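PDB 3CK6: zinc transport protein ZntB from Vibrio parahaemolyticus RIMD 2210633, which probably carries zinc ions into the cell together with protons, as a homopentameric inner-membrane transporter of the CorA metal ion transporter family. Local coordinates for residues Asp63-Ser68 / Ile80-Asn85; Trp33-Arg38 / Leu107-Lys112; Asp196-Glu201 / Gln211-His216; Trp11-Pro16 / Lys129-Leu134. The protein carries 1 engineered substitution. One frame throughout, in Å; residues are numbered along the deposited sequence.

Contacts 1, 2 and 4 all reach one mixed sheet, and contact 3 joins the two helices 173-199 and 209-246. Contact 2 pairs two parallel strands of the sheet; contact 1 lies at one outermost strand, 68-71, its centre about 13 Å from that of contact 2. Contact 4 lies toward the other side, where strand 7-12 runs out, and it touches contact 2 directly: Trp-33 N comes within 2.8 Å of Trp-11 O, and Trp-33 CB packs on Phe-13 CE1. Contact 3 follows later in the chain, its centre about 18 Å from that of contact 1. Contacts 1 and 3 meet neighbouring subunits of the pentamer; contacts 2 and 4 stay within their own.

Contact 1: residues Asp63-Ser68 / Ile80-Asn85; sequences DESRPS and ILRGIN
Ser-68 and Ile-80 meet as an antiparallel hydrogen-bonded pair: Ile-80 N gives a bond of 2.8 Å to Ser-68 O, and Ser-68 N returns one of 3.1 Å to Ile-80 O. That same oxygen is approached by Pro-67 CA. Beside the bridge, CG2 of Ile-80, placed anti to its backbone N, rests against Arg-66 O at 3.4 Å. On the next residue but one, Arg-82 CG lies 3.7 Å from Pro-67 CG, the two side chains crossing at about a right angle. The pair belongs to a beta-hairpin: strands 68-71 and 77-83 are consecutive, antiparallel neighbours, and 68-71 is an outermost strand of the sheet within the chain. Beyond the proline the arginine chain, bent at chi2 (-108°), brings NH2 to Ser-65 O in a weak bond of 3.3 Å. A water links this nitrogen, weakly, to the backbone N of Ser-65. The stronger hold on the guanidinium is Met-95 O, which receives NH1, and Phe-186 adds a cation-pi contact. Further out, Ser-68 OG donates to Arg-66 O at 2.9 Å, tying the end of the loop to the first strand residue, while Arg-66 itself reaches Glu-224 of a neighbouring subunit in a salt bridge.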
loop_
_atom_site.group_PDB
_atom_site.type_symbol
_atom_site.label_atom_id
_atom_site.label_comp_id
_atom_site.label_asym_id
_atom_site.label_seq_id
_atom_site.Cartn_x
_atom_site.Cartn_y
_atom_site.Cartn_z
ATOM N N ASP E 63 19.386 23.836 6.400
ATOM C CA ASP E 63 18.402 24.170 7.430
ATOM C C ASP E 63 17.442 23.001 7.686
ATOM O O ASP E 63 17.274 22.567 8.837
ATOM C CB ASP E 63 17.621 25.434 7.051
ATOM C CG ASP E 63 16.725 25.933 8.184
ATOM O OD1 ASP E 63 16.958 25.533 9.356
ATOM O OD2 ASP E 63 15.783 26.730 7.911
ATOM N N GLU E 64 16.831 22.485 6.620
ATOM C CA GLU E 64 15.809 21.442 6.741
ATOM C C GLU E 64 16.424 20.081 6.454
ATOM O O GLU E 64 17.435 19.988 5.744
ATOM C CB GLU E 64 14.663 21.688 5.757
ATOM C CG GLU E 64 14.080 23.138 5.718
ATOM C CD GLU E 64 12.864 23.352 6.620
ATOM O OE1 GLU E 64 12.082 24.309 6.351
ATOM O OE2 GLU E 64 12.674 22.582 7.592
ATOM N N SER E 65 15.817 19.029 7.007
ATOM C CA SER E 65 16.293 17.663 6.785
ATOM C C SER E 65 15.196 16.659 7.135
ATOM O O SER E 65 14.225 16.995 7.841
ATOM C CB SER E 65 17.539 17.384 7.638
ATOM O OG SER E 65 17.203 17.530 9.020
ATOM N N ARG E 66 15.344 15.440 6.618
ATOM C CA ARG E 66 14.568 14.290 7.063
ATOM C C ARG E 66 15.521 13.103 7.339
ATOM O O ARG E 66 16.580 12.983 6.707
ATOM C CB ARG E 66 13.511 13.914 6.035
ATOM C CG ARG E 66 14.136 13.302 4.764
ATOM C CD ARG E 66 13.069 12.948 3.747
ATOM N NE ARG E 66 12.351 11.695 4.016
ATOM C CZ ARG E 66 12.746 10.482 3.624
ATOM N NH1 ARG E 66 13.895 10.306 2.967
ATOM N NH2 ARG E 66 11.982 9.426 3.887
ATOM N N PRO E 67 15.160 12.220 8.296
ATOM C CA PRO E 67 16.004 11.023 8.411
ATOM C C PRO E 67 16.120 10.272 7.083
ATOM O O PRO E 67 15.130 10.076 6.363
ATOM C CB PRO E 67 15.278 10.163 9.451
ATOM C CG PRO E 67 14.514 11.189 10.295
ATOM C CD PRO E 67 14.076 12.244 9.299
ATOM N N SER E 68 17.342 9.855 6.770
ATOM C CA SER E 68 17.617 9.261 5.486
ATOM C C SER E 68 19.022 8.692 5.444
ATOM O O SER E 68 19.901 9.060 6.242
ATOM C CB SER E 68 17.458 10.294 4.357
ATOM O OG SER E 68 18.061 11.532 4.713
ATOM N N ILE E 80 21.288 10.452 8.291
ATOM C CA ILE E 80 20.609 11.470 9.066
ATOM C C ILE E 80 19.567 10.829 9.941
ATOM O O ILE E 80 18.785 10.016 9.454
ATOM C CB ILE E 80 19.986 12.551 8.120
ATOM C CG1 ILE E 80 21.117 13.229 7.332
ATOM C CG2 ILE E 80 19.119 13.554 8.929
ATOM C CD1 ILE E 80 20.674 14.117 6.151
ATOM N N LEU E 81 19.536 11.232 11.222
ATOM C CA LEU E 81 18.643 10.681 12.225
ATOM C C LEU E 81 18.064 11.771 13.113
ATOM O O LEU E 81 18.571 12.886 13.156
ATOM C CB LEU E 81 19.380 9.669 13.121
ATOM C CG LEU E 81 20.037 8.486 12.395
ATOM C CD1 LEU E 81 20.910 7.749 13.386
ATOM C CD2 LEU E 81 19.000 7.528 11.744
ATOM N N ARG E 82 16.988 11.433 13.799
ATOM C CA ARG E 82 16.370 12.331 14.752
ATOM C C ARG E 82 16.310 11.678 16.137
ATOM O O ARG E 82 16.218 10.441 16.262
ATOM C CB ARG E 82 14.977 12.744 14.265
ATOM C CG ARG E 82 14.982 13.656 13.050
ATOM C CD ARG E 82 14.584 15.107 13.417
ATOM N NE ARG E 82 14.587 15.976 12.226
ATOM C CZ ARG E 82 14.163 17.239 12.188
ATOM N NH1 ARG E 82 13.704 17.837 13.276
ATOM N NH2 ARG E 82 14.190 17.907 11.040
ATOM N N GLY E 83 16.366 12.522 17.173
ATOM C CA GLY E 83 16.244 12.095 18.562
ATOM C C GLY E 83 15.379 13.044 19.363
ATOM O O GLY E 83 15.108 14.169 18.925
ATOM N N ILE E 84 14.959 12.589 20.539
ATOM C CA ILE E 84 14.180 13.427 21.488
ATOM C C ILE E 84 14.977 14.680 21.893
ATOM O O ILE E 84 16.179 14.620 22.119
ATOM C CB ILE E 84 13.764 12.604 22.730
ATOM C CG1 ILE E 84 12.927 11.391 22.309
ATOM C CG2 ILE E 84 12.931 13.447 23.743
ATOM C CD1 ILE E 84 11.610 11.755 21.558
ATOM N N ASN E 85 14.294 15.819 21.958
ATOM C CA ASN E 85 14.914 17.078 22.327
ATOM C C ASN E 85 14.781 17.225 23.843
ATOM O O ASN E 85 13.693 17.554 24.326
ATOM C CB ASN E 85 14.175 18.209 21.611
ATOM C CG ASN E 85 14.914 19.534 21.670
ATOM O OD1 ASN E 85 15.729 19.780 22.573
ATOM N ND2 ASN E 85 14.632 20.407 20.695
HETATM O O HOH W 1 14.190 20.222 9.372
#

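Contact 2: residues Trp33-Arg38 / Leu107-Lys112; sequences WYHCER and LISTRK
Trp-33 to Glu-37 and Leu-107 to Arg-111 run parallel in direct register, their axes 4.7 Å apart at closest approach and 22° from each other, with backbone bonds joining Tyr-34 and Cys-36 to Leu-107, Ser-109 and Arg-111. This is the parallel pair of the mixed sheet, strand 32-37 lying between 7-12 and 106-111, with helix 116-126 packed on the face of Trp-33 and His-35. On that face Ser-109 OG is the meeting point. Trp-33 NE1 donates to it at 2.9 Å, with the hydroxyl near the indole plane, and His-35 ND1 meets it at 2.7 Å, also at the ring edge. Both aromatic residues have CG anti to the backbone N (chi1 175° in Trp-33), which swings their rings across to the neighbouring strand, and His-35 CB lies over one face of the indole, toward its rim. Farther along, Arg-111 lies alongside Glu-37 and grips it side-on: NE reaches OE1 and NH2 reaches OE2, each at 2.9 Å. The carboxylate is met from above its plane, the two flat groups being turned 68° apart. One water donates to both Glu-37 OE1 and Arg-111 O.

The other face carries Tyr-34, Ile-108 and Thr-110; Tyr-34 CD2 packs on Ile-108 CG1 at 4.2 Å. Just past the strand end, Arg-38 crosses Thr-110 at about a right angle, its NH2 making a weak bond to OG1; Ser-97 O is its stronger partner, and Arg-99 O takes the threonine hydroxyl. Two ring nitrogens thus fix the rotation of one buried serine hydroxyl, while the charges of Glu-37 and Arg-111 would probably offset each other.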
loop_
_atom_site.group_PDB
_atom_site.type_symbol
_atom_site.label_atom_id
_atom_site.label_comp_id
_atom_site.label_asym_id
_atom_site.label_seq_id
_atom_site.Cartn_x
_atom_site.Cartn_y
_atom_site.Cartn_z
ATOM N N TRP E 33 36.587 9.448 15.184
ATOM C CA TRP E 33 35.264 10.042 15.306
ATOM C C TRP E 33 35.415 11.523 15.659
ATOM O O TRP E 33 36.160 11.876 16.573
ATOM C CB TRP E 33 34.442 9.327 16.374
ATOM C CG TRP E 33 33.104 9.957 16.659
ATOM C CD1 TRP E 33 32.222 10.497 15.744
ATOM C CD2 TRP E 33 32.480 10.089 17.943
ATOM N NE1 TRP E 33 31.093 10.950 16.397
ATOM C CE2 TRP E 33 31.222 10.702 17.738
ATOM C CE3 TRP E 33 32.851 9.715 19.252
ATOM C CZ2 TRP E 33 30.339 10.996 18.799
ATOM C CZ3 TRP E 33 31.957 10.000 20.315
ATOM C CH2 TRP E 33 30.719 10.625 20.073
ATOM N N TYR E 34 34.737 12.368 14.894
ATOM C CA TYR E 34 34.718 13.806 15.091
ATOM C C TYR E 34 33.263 14.193 15.369
ATOM O O TYR E 34 32.394 14.016 14.514
ATOM C CB TYR E 34 35.222 14.523 13.836
ATOM C CG TYR E 34 36.586 14.036 13.381
ATOM C CD1 TYR E 34 37.757 14.670 13.822
ATOM C CD2 TYR E 34 36.714 12.916 12.559
ATOM C CE1 TYR E 34 39.019 14.209 13.443
ATOM C CE2 TYR E 34 37.974 12.447 12.183
ATOM C CZ TYR E 34 39.117 13.111 12.618
ATOM O OH TYR E 34 40.365 12.624 12.250
ATOM N N HIS E 35 32.989 14.701 16.566
ATOM C CA HIS E 35 31.651 15.176 16.899
ATOM C C HIS E 35 31.683 16.701 16.842
ATOM O O HIS E 35 32.530 17.314 17.505
ATOM C CB HIS E 35 31.265 14.708 18.304
ATOM C CG HIS E 35 29.829 14.931 18.638
ATOM N ND1 HIS E 35 28.806 14.496 17.828
ATOM C CD2 HIS E 35 29.245 15.510 19.715
ATOM C CE1 HIS E 35 27.649 14.821 18.380
ATOM N NE2 HIS E 35 27.887 15.433 19.526
ATOM N N CYS E 36 30.795 17.302 16.043
ATOM C CA CYS E 36 30.884 18.738 15.697
ATOM C C CYS E 36 29.585 19.539 15.861
ATOM O O CYS E 36 28.491 18.982 15.800
ATOM C CB CYS E 36 31.354 18.925 14.256
ATOM S SG CYS E 36 32.834 17.967 13.853
ATOM N N GLU E 37 29.752 20.851 16.052
ATOM C CA GLU E 37 28.655 21.818 16.039
ATOM C C GLU E 37 28.282 22.158 14.591
ATOM O O GLU E 37 29.073 22.730 13.854
ATOM C CB GLU E 37 29.040 23.093 16.804
ATOM C CG GLU E 37 29.368 22.887 18.295
ATOM C CD GLU E 37 28.139 22.774 19.198
ATOM O OE1 GLU E 37 27.048 22.415 18.695
ATOM O OE2 GLU E 37 28.268 23.046 20.418
ATOM N N ARG E 38 27.077 21.781 14.189
ATOM C CA ARG E 38 26.638 21.985 12.818
ATOM C C ARG E 38 26.508 23.470 12.440
ATOM O O ARG E 38 26.722 23.829 11.278
ATOM C CB ARG E 38 25.322 21.243 12.572
ATOM C CG ARG E 38 24.752 21.373 11.169
ATOM C CD ARG E 38 23.795 20.230 10.845
ATOM N NE ARG E 38 22.540 20.354 11.593
ATOM C CZ ARG E 38 22.143 19.505 12.540
ATOM N NH1 ARG E 38 20.985 19.725 13.151
ATOM N NH2 ARG E 38 22.900 18.448 12.881
ATOM N N LEU E 107 34.212 8.794 10.987
ATOM C CA LEU E 107 32.834 9.109 11.309
ATOM C C LEU E 107 32.781 10.540 11.788
ATOM O O LEU E 107 33.415 10.866 12.780
ATOM C CB LEU E 107 32.355 8.194 12.431
ATOM C CG LEU E 107 31.065 7.373 12.349
ATOM C CD1 LEU E 107 30.136 7.717 13.538
ATOM C CD2 LEU E 107 30.355 7.421 10.986
ATOM N N ILE E 108 32.046 11.380 11.075
ATOM C CA ILE E 108 31.838 12.781 11.443
ATOM C C ILE E 108 30.351 12.944 11.754
ATOM O O ILE E 108 29.505 12.741 10.882
ATOM C CB ILE E 108 32.203 13.760 10.299
ATOM C CG1 ILE E 108 33.656 13.586 9.827
ATOM C CG2 ILE E 108 31.955 15.201 10.710
ATOM C CD1 ILE E 108 33.925 14.376 8.519
ATOM N N SER E 109 30.046 13.288 13.001
ATOM C CA SER E 109 28.673 13.560 13.385
ATOM C C SER E 109 28.513 15.029 13.730
ATOM O O SER E 109 29.436 15.657 14.268
ATOM C CB SER E 109 28.226 12.657 14.544
ATOM O OG SER E 109 29.013 12.873 15.692
ATOM N N THR E 110 27.338 15.578 13.405
ATOM C CA THR E 110 27.073 17.000 13.582
ATOM C C THR E 110 25.769 17.158 14.349
ATOM O O THR E 110 24.834 16.355 14.185
ATOM C CB THR E 110 26.988 17.809 12.247
ATOM O OG1 THR E 110 25.792 17.463 11.521
ATOM C CG2 THR E 110 28.233 17.620 11.364
ATOM N N ARG E 111 25.733 18.158 15.220
ATOM C CA ARG E 111 24.574 18.401 16.046
ATOM C C ARG E 111 24.241 19.893 16.075
ATOM O O ARG E 111 25.090 20.744 15.800
ATOM C CB ARG E 111 24.833 17.887 17.480
ATOM C CG ARG E 111 25.917 18.678 18.243
ATOM C CD ARG E 111 25.360 19.180 19.540
ATOM N NE ARG E 111 26.210 20.126 20.262
ATOM C CZ ARG E 111 26.833 19.837 21.406
ATOM N NH1 ARG E 111 26.722 18.617 21.939
ATOM N NH2 ARG E 111 27.576 20.754 22.016
ATOM N N LYS E 112 22.998 20.200 16.424
ATOM C CA LYS E 112 22.591 21.577 16.679
ATOM C C LYS E 112 22.498 21.758 18.193
ATOM O O LYS E 112 23.021 22.706 18.750
ATOM C CB LYS E 112 21.245 21.872 16.019
ATOM C CG LYS E 112 20.651 23.273 16.398
ATOM C CD LYS E 112 19.664 23.746 15.350
ATOM C CE LYS E 112 18.231 23.344 15.696
ATOM N NZ LYS E 112 17.237 24.080 14.839
HETATM O O HOH W 2 25.562 23.766 16.287
HETATM O O HOH W 3 25.109 23.194 20.045
#

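Contact 3: residues Asp196-Glu201 / Gln211-His216; sequences DLIESE and QYRFAH
This is a small apolar contact between two helices, where the last turn of helix 173-199 meets the first part of helix 209-246. Ile-198 carries it. Its CD1 lies against the backbone, 3.5 Å from Tyr-212 O, and also meets His-216 CB at 3.7 Å. With CG1 beside the backbone N (chi1 -67°), the other branch, CG2, is left anti to that nitrogen and sits squarely over the guanidinium of Arg-213, 3.4 Å above the centre of its plane. A bend at chi2 (108°) carries that arginine back over the isoleucine, and its NH2 bonds to Pro-209 O. Leu-197 CD2 lies 3.8 Å from Tyr-212 CE2; the tyrosine hydroxyl is held by Ala-135 O of helix 134-161. Beside the arginine a water donates to Ile-198 O at 2.7 Å and to Glu-201 OE1, and takes a weak bond from Arg-213 NH1. Ser-200 OG bonds to Leu-197 O at 2.6 Å. On the far side, Phe-214 stacks on His-59 of a neighbouring subunit. The arrangement is that of two helices that turn back on each other, linked by a connection that includes the short helix 203-206, within the helical part of this CorA-family cytoplasmic domain.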
loop_
_atom_site.group_PDB
_atom_site.type_symbol
_atom_site.label_atom_id
_atom_site.label_comp_id
_atom_site.label_asym_id
_atom_site.label_seq_id
_atom_site.Cartn_x
_atom_site.Cartn_y
_atom_site.Cartn_z
ATOM N N ASP E 196 17.779 1.111 4.972
ATOM C CA ASP E 196 18.637 1.486 3.868
ATOM C C ASP E 196 20.103 1.345 4.224
ATOM O O ASP E 196 20.872 0.865 3.421
ATOM C CB ASP E 196 18.337 2.910 3.391
ATOM C CG ASP E 196 17.014 3.013 2.652
ATOM O OD1 ASP E 196 16.373 1.969 2.381
ATOM O OD2 ASP E 196 16.605 4.146 2.341
ATOM N N LEU E 197 20.472 1.771 5.429
ATOM C CA LEU E 197 21.827 1.601 5.896
ATOM C C LEU E 197 22.202 0.120 5.872
ATOM O O LEU E 197 23.274 -0.236 5.401
ATOM C CB LEU E 197 21.986 2.154 7.303
ATOM C CG LEU E 197 23.270 1.786 8.047
ATOM C CD1 LEU E 197 24.462 2.515 7.433
ATOM C CD2 LEU E 197 23.077 2.179 9.510
ATOM N N ILE E 198 21.314 -0.731 6.378
ATOM C CA ILE E 198 21.591 -2.198 6.412
ATOM C C ILE E 198 21.740 -2.768 5.011
ATOM O O ILE E 198 22.664 -3.546 4.737
ATOM C CB ILE E 198 20.504 -2.966 7.217
ATOM C CG1 ILE E 198 20.594 -2.583 8.693
ATOM C CG2 ILE E 198 20.665 -4.504 7.080
ATOM C CD1 ILE E 198 19.405 -3.029 9.546
ATOM N N GLU E 199 20.844 -2.392 4.106
ATOM C CA GLU E 199 20.871 -2.989 2.757
ATOM C C GLU E 199 22.074 -2.538 1.915
ATOM O O GLU E 199 22.359 -3.137 0.879
ATOM C CB GLU E 199 19.551 -2.749 2.003
ATOM C CG GLU E 199 18.291 -2.964 2.833
ATOM C CD GLU E 199 17.654 -4.344 2.735
ATOM O OE1 GLU E 199 16.392 -4.382 2.656
ATOM O OE2 GLU E 199 18.379 -5.384 2.761
ATOM N N SER E 200 22.768 -1.497 2.381
ATOM C CA SER E 200 23.959 -0.944 1.713
ATOM C C SER E 200 25.170 -1.879 1.768
ATOM O O SER E 200 26.068 -1.779 0.925
ATOM C CB SER E 200 24.323 0.442 2.287
ATOM O OG SER E 200 25.039 0.350 3.521
ATOM N N GLU E 201 25.194 -2.782 2.757
ATOM C CA GLU E 201 26.322 -3.720 2.935
ATOM C C GLU E 201 27.587 -2.974 3.333
ATOM O O GLU E 201 28.685 -3.404 3.010
ATOM C CB GLU E 201 26.626 -4.493 1.651
ATOM C CG GLU E 201 25.433 -4.808 0.804
ATOM C CD GLU E 201 24.958 -6.193 1.020
ATOM O OE1 GLU E 201 24.316 -6.451 2.067
ATOM O OE2 GLU E 201 25.240 -7.019 0.137
ATOM N N GLN E 211 23.379 -7.328 15.233
ATOM C CA GLN E 211 23.148 -6.136 16.057
ATOM C C GLN E 211 22.369 -5.044 15.302
ATOM O O GLN E 211 21.418 -4.458 15.841
ATOM C CB GLN E 211 24.458 -5.572 16.628
ATOM C CG GLN E 211 25.249 -6.558 17.489
ATOM C CD GLN E 211 26.364 -7.247 16.726
ATOM O OE1 GLN E 211 26.172 -7.704 15.597
ATOM N NE2 GLN E 211 27.530 -7.353 17.354
ATOM N N TYR E 212 22.769 -4.764 14.059
ATOM C CA TYR E 212 22.066 -3.733 13.287
ATOM C C TYR E 212 20.616 -4.173 12.998
ATOM O O TYR E 212 19.712 -3.346 13.031
ATOM C CB TYR E 212 22.830 -3.329 12.012
ATOM C CG TYR E 212 23.899 -2.259 12.232
ATOM C CD1 TYR E 212 25.192 -2.614 12.539
ATOM C CD2 TYR E 212 23.599 -0.865 12.147
ATOM C CE1 TYR E 212 26.199 -1.645 12.754
ATOM C CE2 TYR E 212 24.635 0.122 12.357
ATOM C CZ TYR E 212 25.921 -0.296 12.667
ATOM O OH TYR E 212 26.985 0.599 12.866
ATOM N N ARG E 213 20.396 -5.472 12.776
ATOM C CA ARG E 213 19.023 -5.979 12.641
ATOM C C ARG E 213 18.138 -5.853 13.884
ATOM O O ARG E 213 16.959 -5.558 13.741
ATOM C CB ARG E 213 18.961 -7.406 12.105
ATOM C CG ARG E 213 18.912 -7.479 10.587
ATOM C CD ARG E 213 20.218 -7.974 10.049
ATOM N NE ARG E 213 20.265 -8.047 8.590
ATOM C CZ ARG E 213 21.371 -7.828 7.879
ATOM N NH1 ARG E 213 21.351 -7.931 6.549
ATOM N NH2 ARG E 213 22.497 -7.486 8.501
ATOM N N PHE E 214 18.707 -6.099 15.070
ATOM C CA PHE E 214 18.047 -5.783 16.344
ATOM C C PHE E 214 17.683 -4.287 16.459
ATOM O O PHE E 214 16.601 -3.944 16.938
ATOM C CB PHE E 214 18.918 -6.212 17.538
ATOM C CG PHE E 214 19.290 -7.687 17.540
ATOM C CD1 PHE E 214 18.418 -8.649 17.058
ATOM C CD2 PHE E 214 20.518 -8.103 18.044
ATOM C CE1 PHE E 214 18.772 -10.009 17.053
ATOM C CE2 PHE E 214 20.878 -9.457 18.045
ATOM C CZ PHE E 214 20.004 -10.404 17.543
ATOM N N ALA E 215 18.588 -3.407 16.035
ATOM C CA ALA E 215 18.301 -1.958 16.013
ATOM C C ALA E 215 17.154 -1.616 15.058
ATOM O O ALA E 215 16.276 -0.824 15.386
ATOM C CB ALA E 215 19.557 -1.143 15.685
ATOM N N HIS E 216 17.155 -2.235 13.885
ATOM C CA HIS E 216 16.035 -2.106 12.956
ATOM C C HIS E 216 14.699 -2.633 13.544
ATOM O O HIS E 216 13.656 -2.006 13.370
ATOM C CB HIS E 216 16.354 -2.818 11.630
ATOM C CG HIS E 216 15.312 -2.606 10.586
ATOM N ND1 HIS E 216 14.754 -3.638 9.871
ATOM C CD2 HIS E 216 14.689 -1.476 10.163
ATOM C CE1 HIS E 216 13.838 -3.157 9.046
ATOM N NE2 HIS E 216 13.784 -1.849 9.200
HETATM O O HOH W 4 23.708 -5.945 5.186
#

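Contact 4: residues Trp11-Pro16 / Lys129-Leu134; sequences WDFSTP and KGPKSL
Phe-13 makes the tight half of this contact, Pro-16 and Lys-132 the loose one. The phenyl ring, with CG anti to the carbonyl carbon (chi1 -67°), which turns it toward the other segment, is set into the loop 129-134: Pro-131 O comes to its edge, near the ring plane, 3.2 Å from CE2, and Pro-131 CG lies 4.2 Å from the same carbon. Leu-134 approaches obliquely, its CD2 3.6 Å from Phe-13 CD1. Leu-125 and Leu-137 of the flanking helices, with Trp-33 of the next strand, also pack on the ring.

Toward the solvent the fit slackens. Lys-132 curls CB, CG and CD round Pro-16 O, each at 3.5 Å, before its bent chain leads the amino end away. Two waters bridge the backbones: one donates to Phe-13 O and to Lys-132 O (2.6 Å), the other to Pro-16 O and Pro-131 O, so these carbonyls find partners without direct bonds between the segments. Asp-12 OD1 takes both N and OG of Ser-14, the first at 2.8 Å, which makes an Asx turn just where strand 7-12 ends. In the other segment, Ser-133 is the N-cap of helix 134-161, its OG bonding Ser-136 N: a strand end packed on a helix start.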
loop_
_atom_site.group_PDB
_atom_site.type_symbol
_atom_site.label_atom_id
_atom_site.label_comp_id
_atom_site.label_asym_id
_atom_site.label_seq_id
_atom_site.Cartn_x
_atom_site.Cartn_y
_atom_site.Cartn_z
ATOM N N TRP E 11 37.769 11.378 18.980
ATOM C CA TRP E 11 38.210 10.095 19.521
ATOM C C TRP E 11 38.874 9.277 18.428
ATOM O O TRP E 11 38.464 9.322 17.268
ATOM C CB TRP E 11 37.041 9.304 20.125
ATOM C CG TRP E 11 36.589 9.844 21.447
ATOM C CD1 TRP E 11 35.656 10.804 21.649
ATOM C CD2 TRP E 11 37.087 9.482 22.750
ATOM N NE1 TRP E 11 35.513 11.057 23.001
ATOM C CE2 TRP E 11 36.392 10.271 23.696
ATOM C CE3 TRP E 11 38.048 8.566 23.207
ATOM C CZ2 TRP E 11 36.622 10.167 25.078
ATOM C CZ3 TRP E 11 38.284 8.466 24.574
ATOM C CH2 TRP E 11 37.566 9.259 25.496
ATOM N N ASP E 12 39.888 8.521 18.821
ATOM C CA ASP E 12 40.604 7.638 17.921
ATOM C C ASP E 12 40.285 6.179 18.267
ATOM O O ASP E 12 40.588 5.711 19.378
ATOM C CB ASP E 12 42.110 7.925 18.012
ATOM C CG ASP E 12 42.934 7.086 17.044
ATOM O OD1 ASP E 12 42.364 6.273 16.279
ATOM O OD2 ASP E 12 44.165 7.233 17.060
ATOM N N PHE E 13 39.668 5.480 17.309
ATOM C CA PHE E 13 39.309 4.054 17.433
ATOM C C PHE E 13 40.226 3.126 16.643
ATOM O O PHE E 13 39.824 1.997 16.304
ATOM C CB PHE E 13 37.885 3.825 16.945
ATOM C CG PHE E 13 36.835 4.480 17.811
ATOM C CD1 PHE E 13 36.487 5.818 17.614
ATOM C CD2 PHE E 13 36.215 3.765 18.831
ATOM C CE1 PHE E 13 35.533 6.431 18.406
ATOM C CE2 PHE E 13 35.230 4.384 19.625
ATOM C CZ PHE E 13 34.910 5.699 19.416
ATOM N N SER E 14 41.441 3.578 16.345
ATOM C CA SER E 14 42.428 2.681 15.718
ATOM C C SER E 14 42.652 1.417 16.566
ATOM O O SER E 14 42.774 0.300 16.039
ATOM C CB SER E 14 43.751 3.404 15.476
ATOM O OG SER E 14 43.587 4.476 14.565
ATOM N N THR E 15 42.705 1.593 17.882
ATOM C CA THR E 15 42.883 0.472 18.799
ATOM C C THR E 15 41.543 0.215 19.498
ATOM O O THR E 15 40.678 1.114 19.519
ATOM C CB THR E 15 44.004 0.748 19.838
ATOM O OG1 THR E 15 43.500 1.575 20.892
ATOM C CG2 THR E 15 45.219 1.435 19.183
ATOM N N PRO E 16 41.351 -1.004 20.056
ATOM C CA PRO E 16 40.118 -1.336 20.796
ATOM C C PRO E 16 39.824 -0.438 22.006
ATOM O O PRO E 16 38.685 -0.395 22.467
ATOM C CB PRO E 16 40.372 -2.768 21.275
ATOM C CG PRO E 16 41.379 -3.319 20.312
ATOM C CD PRO E 16 42.267 -2.159 19.986
ATOM N N LYS E 129 35.130 2.739 28.790
ATOM C CA LYS E 129 34.156 1.656 28.685
ATOM C C LYS E 129 33.242 1.844 27.469
ATOM O O LYS E 129 32.139 1.291 27.406
ATOM C CB LYS E 129 33.320 1.580 29.971
ATOM C CG LYS E 129 34.105 1.254 31.232
ATOM C CD LYS E 129 33.483 1.902 32.478
ATOM C CE LYS E 129 32.007 1.512 32.713
ATOM N NZ LYS E 129 31.041 2.322 31.895
ATOM N N GLY E 130 33.699 2.629 26.504
ATOM C CA GLY E 130 32.877 2.941 25.336
ATOM C C GLY E 130 33.001 1.905 24.224
ATOM O O GLY E 130 33.651 0.862 24.402
ATOM N N PRO E 131 32.372 2.176 23.063
ATOM C CA PRO E 131 32.524 1.330 21.864
ATOM C C PRO E 131 33.985 1.075 21.479
ATOM O O PRO E 131 34.846 1.944 21.649
ATOM C CB PRO E 131 31.825 2.147 20.761
ATOM C CG PRO E 131 31.557 3.528 21.370
ATOM C CD PRO E 131 31.435 3.293 22.832
ATOM N N LYS E 132 34.243 -0.092 20.914
ATOM C CA LYS E 132 35.611 -0.482 20.588
ATOM C C LYS E 132 35.970 -0.287 19.109
ATOM O O LYS E 132 37.069 -0.654 18.690
ATOM C CB LYS E 132 35.873 -1.931 21.033
ATOM C CG LYS E 132 35.661 -2.166 22.522
ATOM C CD LYS E 132 36.657 -3.197 23.046
ATOM C CE LYS E 132 36.002 -4.187 23.993
ATOM N NZ LYS E 132 34.892 -3.624 24.821
ATOM N N SER E 133 35.059 0.300 18.331
ATOM C CA SER E 133 35.239 0.463 16.886
ATOM C C SER E 133 34.222 1.466 16.365
ATOM O O SER E 133 33.236 1.761 17.051
ATOM C CB SER E 133 35.035 -0.872 16.161
ATOM O OG SER E 133 33.655 -1.216 16.142
ATOM N N LEU E 134 34.444 1.992 15.158
ATOM C CA LEU E 134 33.456 2.896 14.557
ATOM C C LEU E 134 32.158 2.147 14.249
ATOM O O LEU E 134 31.088 2.727 14.353
ATOM C CB LEU E 134 33.987 3.585 13.285
ATOM C CG LEU E 134 35.130 4.600 13.376
ATOM C CD1 LEU E 134 35.391 5.230 12.005
ATOM C CD2 LEU E 134 34.860 5.691 14.393
HETATM O O HOH W 5 38.838 -0.639 16.753
HETATM O O HOH W 6 37.105 1.999 23.310
#